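Local coordinates for periplasmic binding protein (Thermotoga lettingae TMO, PDB 4RY8) that binds 5-methylthioribose in the cleft between its two lobes and probably serves as the solute receptor of a sugar transporter, at residues Arg17-Arg22 with Glu65-Gln70. Sequence-based numbering, arbitrary orientation.
Sequences RIALVR and ENFITQ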
ATOM      1  N   ARG C  17     -17.000 -12.580 -30.534  1.00 35.30           N
ATOM      2  CA  ARG C  17     -15.977 -13.554 -30.163  1.00 34.29           C
ATOM      3  C   ARG C  17     -14.836 -12.879 -29.417  1.00 33.85           C
ATOM      4  O   ARG C  17     -14.255 -11.924 -29.897  1.00 32.56           O
ATOM      5  CB  ARG C  17     -15.460 -14.290 -31.405  1.00 36.36           C
ATOM      6  CG  ARG C  17     -16.503 -15.243 -32.003  1.00 39.94           C
ATOM      7  CD  ARG C  17     -16.023 -15.945 -33.259  1.00 42.78           C
ATOM      8  NE  ARG C  17     -15.595 -14.959 -34.255  1.00 57.24           N
ATOM      9  CZ  ARG C  17     -14.424 -14.964 -34.890  1.00 51.66           C
ATOM     10  NH1 ARG C  17     -13.533 -15.938 -34.700  1.00 75.70           N
ATOM     11  NH2 ARG C  17     -14.149 -13.993 -35.745  1.00 52.10           N
ATOM     12  N   ILE C  18     -14.528 -13.397 -28.232  1.00 35.41           N
ATOM     13  CA  ILE C  18     -13.477 -12.860 -27.371  1.00 32.10           C
ATOM     14  C   ILE C  18     -12.473 -13.980 -27.083  1.00 33.98           C
ATOM     15  O   ILE C  18     -12.848 -15.043 -26.574  1.00 33.51           O
ATOM     16  CB  ILE C  18     -14.076 -12.329 -26.051  1.00 30.34           C
ATOM     17  CG1 ILE C  18     -14.991 -11.126 -26.330  1.00 33.13           C
ATOM     18  CG2 ILE C  18     -13.004 -11.968 -25.033  1.00 28.51           C
ATOM     19  CD1 ILE C  18     -15.970 -10.884 -25.207  1.00 40.80           C
ATOM     20  N   ALA C  19     -11.204 -13.729 -27.404  1.00 28.96           N
ATOM     21  CA  ALA C  19     -10.135 -14.699 -27.195  1.00 28.04           C
ATOM     22  C   ALA C  19      -9.352 -14.414 -25.925  1.00 26.68           C
ATOM     23  O   ALA C  19      -8.909 -13.287 -25.681  1.00 27.41           O
ATOM     24  CB  ALA C  19      -9.182 -14.706 -28.391  1.00 26.82           C
ATOM     25  N   LEU C  20      -9.151 -15.452 -25.137  1.00 24.65           N
ATOM     26  CA  LEU C  20      -8.396 -15.365 -23.916  1.00 25.97           C
ATOM     27  C   LEU C  20      -7.114 -16.101 -24.184  1.00 23.22           C
ATOM     28  O   LEU C  20      -7.122 -17.315 -24.412  1.00 31.33           O
ATOM     29  CB  LEU C  20      -9.163 -16.030 -22.754  1.00 24.17           C
ATOM     30  CG  LEU C  20      -8.344 -16.212 -21.478  1.00 23.65           C
ATOM     31  CD1 LEU C  20      -7.783 -14.892 -20.925  1.00 27.27           C
ATOM     32  CD2 LEU C  20      -9.149 -16.881 -20.389  1.00 29.77           C
ATOM     33  N   VAL C  21      -6.013 -15.369 -24.198  1.00 24.10           N
ATOM     34  CA  VAL C  21      -4.717 -15.957 -24.485  1.00 22.61           C
ATOM     35  C   VAL C  21      -3.885 -15.853 -23.232  1.00 24.33           C
ATOM     36  O   VAL C  21      -3.539 -14.751 -22.807  1.00 24.91           O
ATOM     37  CB  VAL C  21      -4.008 -15.234 -25.648  1.00 27.38           C
ATOM     38  CG1 VAL C  21      -2.629 -15.843 -25.899  1.00 28.91           C
ATOM     39  CG2 VAL C  21      -4.853 -15.320 -26.889  1.00 26.35           C
ATOM     40  N   ARG C  22      -3.528 -17.003 -22.660  1.00 22.19           N
ATOM     41  CA  ARG C  22      -2.857 -17.050 -21.381  1.00 23.93           C
ATOM     42  C   ARG C  22      -1.496 -17.612 -21.468  1.00 21.27           C
ATOM     43  O   ARG C  22      -1.306 -18.596 -22.122  1.00 29.73           O
ATOM     44  CB  ARG C  22      -3.604 -17.989 -20.436  1.00 25.15           C
ATOM     45  CG  ARG C  22      -5.102 -17.743 -20.337  1.00 31.83           C
ATOM     46  CD  ARG C  22      -5.798 -19.065 -20.167  1.00 53.02           C
ATOM     47  NE  ARG C  22      -5.911 -19.381 -18.767  1.00 42.72           N
ATOM     48  CZ  ARG C  22      -5.984 -20.603 -18.243  1.00 34.70           C
ATOM     49  NH1 ARG C  22      -5.912 -21.727 -18.965  1.00 41.54           N
ATOM     50  NH2 ARG C  22      -6.119 -20.683 -16.938  1.00 32.38           N
ATOM     51  N   GLU C  65      -1.601 -14.304 -32.919  1.00 31.15           N
ATOM     52  CA  GLU C  65      -1.683 -14.258 -34.366  1.00 39.42           C
ATOM     53  C   GLU C  65      -2.845 -15.095 -34.935  1.00 35.66           C
ATOM     54  O   GLU C  65      -3.542 -14.624 -35.837  1.00 33.40           O
ATOM     55  CB  GLU C  65      -0.298 -14.640 -34.916  1.00 39.92           C
ATOM     56  CG  GLU C  65      -0.188 -15.264 -36.277  1.00 44.34           C
ATOM     57  CD  GLU C  65       1.187 -15.913 -36.438  1.00110.83           C
ATOM     58  OE1 GLU C  65       1.293 -16.900 -37.190  1.00 66.41           O
ATOM     59  OE2 GLU C  65       2.163 -15.459 -35.783  1.00 64.56           O
ATOM     60  N   ASN C  66      -3.090 -16.297 -34.409  1.00 33.08           N
ATOM     61  CA  ASN C  66      -4.241 -17.087 -34.904  1.00 34.88           C
ATOM     62  C   ASN C  66      -5.505 -16.289 -34.655  1.00 33.59           C
ATOM     63  O   ASN C  66      -6.362 -16.213 -35.527  1.00 37.39           O
ATOM     64  CB  ASN C  66      -4.374 -18.460 -34.207  1.00 40.93           C
ATOM     65  CG  ASN C  66      -3.199 -19.387 -34.498  1.00 52.39           C
ATOM     66  OD1 ASN C  66      -2.970 -20.375 -33.788  1.00 42.03           O
ATOM     67  ND2 ASN C  66      -2.438 -19.061 -35.537  1.00 49.84           N
ATOM     68  N   PHE C  67      -5.619 -15.678 -33.474  1.00 33.11           N
ATOM     69  CA  PHE C  67      -6.841 -14.930 -33.165  1.00 35.63           C
ATOM     70  C   PHE C  67      -6.978 -13.654 -34.002  1.00 36.11           C
ATOM     71  O   PHE C  67      -8.108 -13.247 -34.342  1.00 32.99           O
ATOM     72  CB  PHE C  67      -6.971 -14.680 -31.660  1.00 30.52           C
ATOM     73  CG  PHE C  67      -7.278 -15.929 -30.884  1.00 31.76           C
ATOM     74  CD1 PHE C  67      -8.372 -16.718 -31.226  1.00 35.04           C
ATOM     75  CD2 PHE C  67      -6.465 -16.343 -29.841  1.00 36.25           C
ATOM     76  CE1 PHE C  67      -8.660 -17.874 -30.532  1.00 35.00           C
ATOM     77  CE2 PHE C  67      -6.746 -17.501 -29.142  1.00 30.19           C
ATOM     78  CZ  PHE C  67      -7.838 -18.270 -29.496  1.00 36.78           C
ATOM     79  N   ILE C  68      -5.842 -13.042 -34.361  1.00 32.71           N
ATOM     80  CA  ILE C  68      -5.850 -11.877 -35.267  1.00 39.68           C
ATOM     81  C   ILE C  68      -6.418 -12.278 -36.629  1.00 43.70           C
ATOM     82  O   ILE C  68      -7.384 -11.669 -37.125  1.00 38.19           O
ATOM     83  CB  ILE C  68      -4.453 -11.227 -35.414  1.00 32.71           C
ATOM     84  CG1 ILE C  68      -4.092 -10.505 -34.120  1.00 36.87           C
ATOM     85  CG2 ILE C  68      -4.462 -10.214 -36.545  1.00 34.78           C
ATOM     86  CD1 ILE C  68      -2.651 -10.045 -33.990  1.00 35.98           C
ATOM     87  N   THR C  69      -5.847 -13.333 -37.196  1.00 45.08           N
ATOM     88  CA  THR C  69      -6.323 -13.905 -38.462  1.00 42.72           C
ATOM     89  C   THR C  69      -7.814 -14.212 -38.433  1.00 40.69           C
ATOM     90  O   THR C  69      -8.534 -13.857 -39.358  1.00 44.86           O
ATOM     91  CB  THR C  69      -5.556 -15.186 -38.780  1.00 41.04           C
ATOM     92  OG1 THR C  69      -4.166 -14.863 -38.859  1.00 42.81           O
ATOM     93  CG2 THR C  69      -6.026 -15.792 -40.111  1.00 50.27           C
ATOM     94  N   GLN C  70      -8.275 -14.855 -37.362  1.00 36.79           N
ATOM     95  CA  GLN C  70      -9.715 -15.114 -37.187  1.00 39.79           C
ATOM     96  C   GLN C  70     -10.556 -13.825 -37.006  1.00 40.09           C
ATOM     97  O   GLN C  70     -11.799 -13.893 -36.988  1.00 41.82           O
ATOM     98  CB  GLN C  70      -9.930 -16.053 -35.994  1.00 37.20           C
ATOM     99  CG  GLN C  70      -9.286 -17.439 -36.150  1.00 41.48           C
ATOM    100  CD  GLN C  70      -9.357 -18.249 -34.867  1.00 45.27           C
ATOM    101  OE1 GLN C  70     -10.313 -18.109 -34.096  1.00 49.41           O
ATOM    102  NE2 GLN C  70      -8.341 -19.087 -34.614  1.00 43.48           N
TER
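Ala19 meets Phe67 by setting its methyl group squarely over the middle of the aromatic ring, an example of a helix packing on a parallel sheet through a small residue of the strand. Ala19 CB stands 3.4 Å from the centroid of the Phe67 ring, close to its normal, a CH-pi contact. Two residues further along the strand, Val21 brings CG2 obliquely to within 3.5 Å of Phe67 CD2; its chi1 of 178° turns CG1 anti to the backbone N and leaves CG2 for the ring. Leu49 and Ala51 of the neighbouring strand 47-52 also touch this buried ring.

At the start of the strand the contact turns polar. Arg17 bends at chi3 (-56°), and its NH2 donates to Gln70 O, near the C-terminal end of helix 57-69, over 2.7 Å. The bond is almost straight at 177° and lies in the guanidinium plane, although the donor is tilted from the carbonyl plane. The Gln70 amide lies nearly coplanar with the guanidinium without bonding to it. A leucine in place of Arg17 has no side-chain N-H to offer, and the Gln70 carbonyl would probably lose its tie to the strand, leaving the chain there freer to move. Helix 57-69 is the connection of the beta-alpha-beta crossover from strand 47-52 to strand 74-78, and strand 17-22 lies between those two in the parallel sheet, an arrangement characteristic of the Rossmann-like lobe of periplasmic binding proteins.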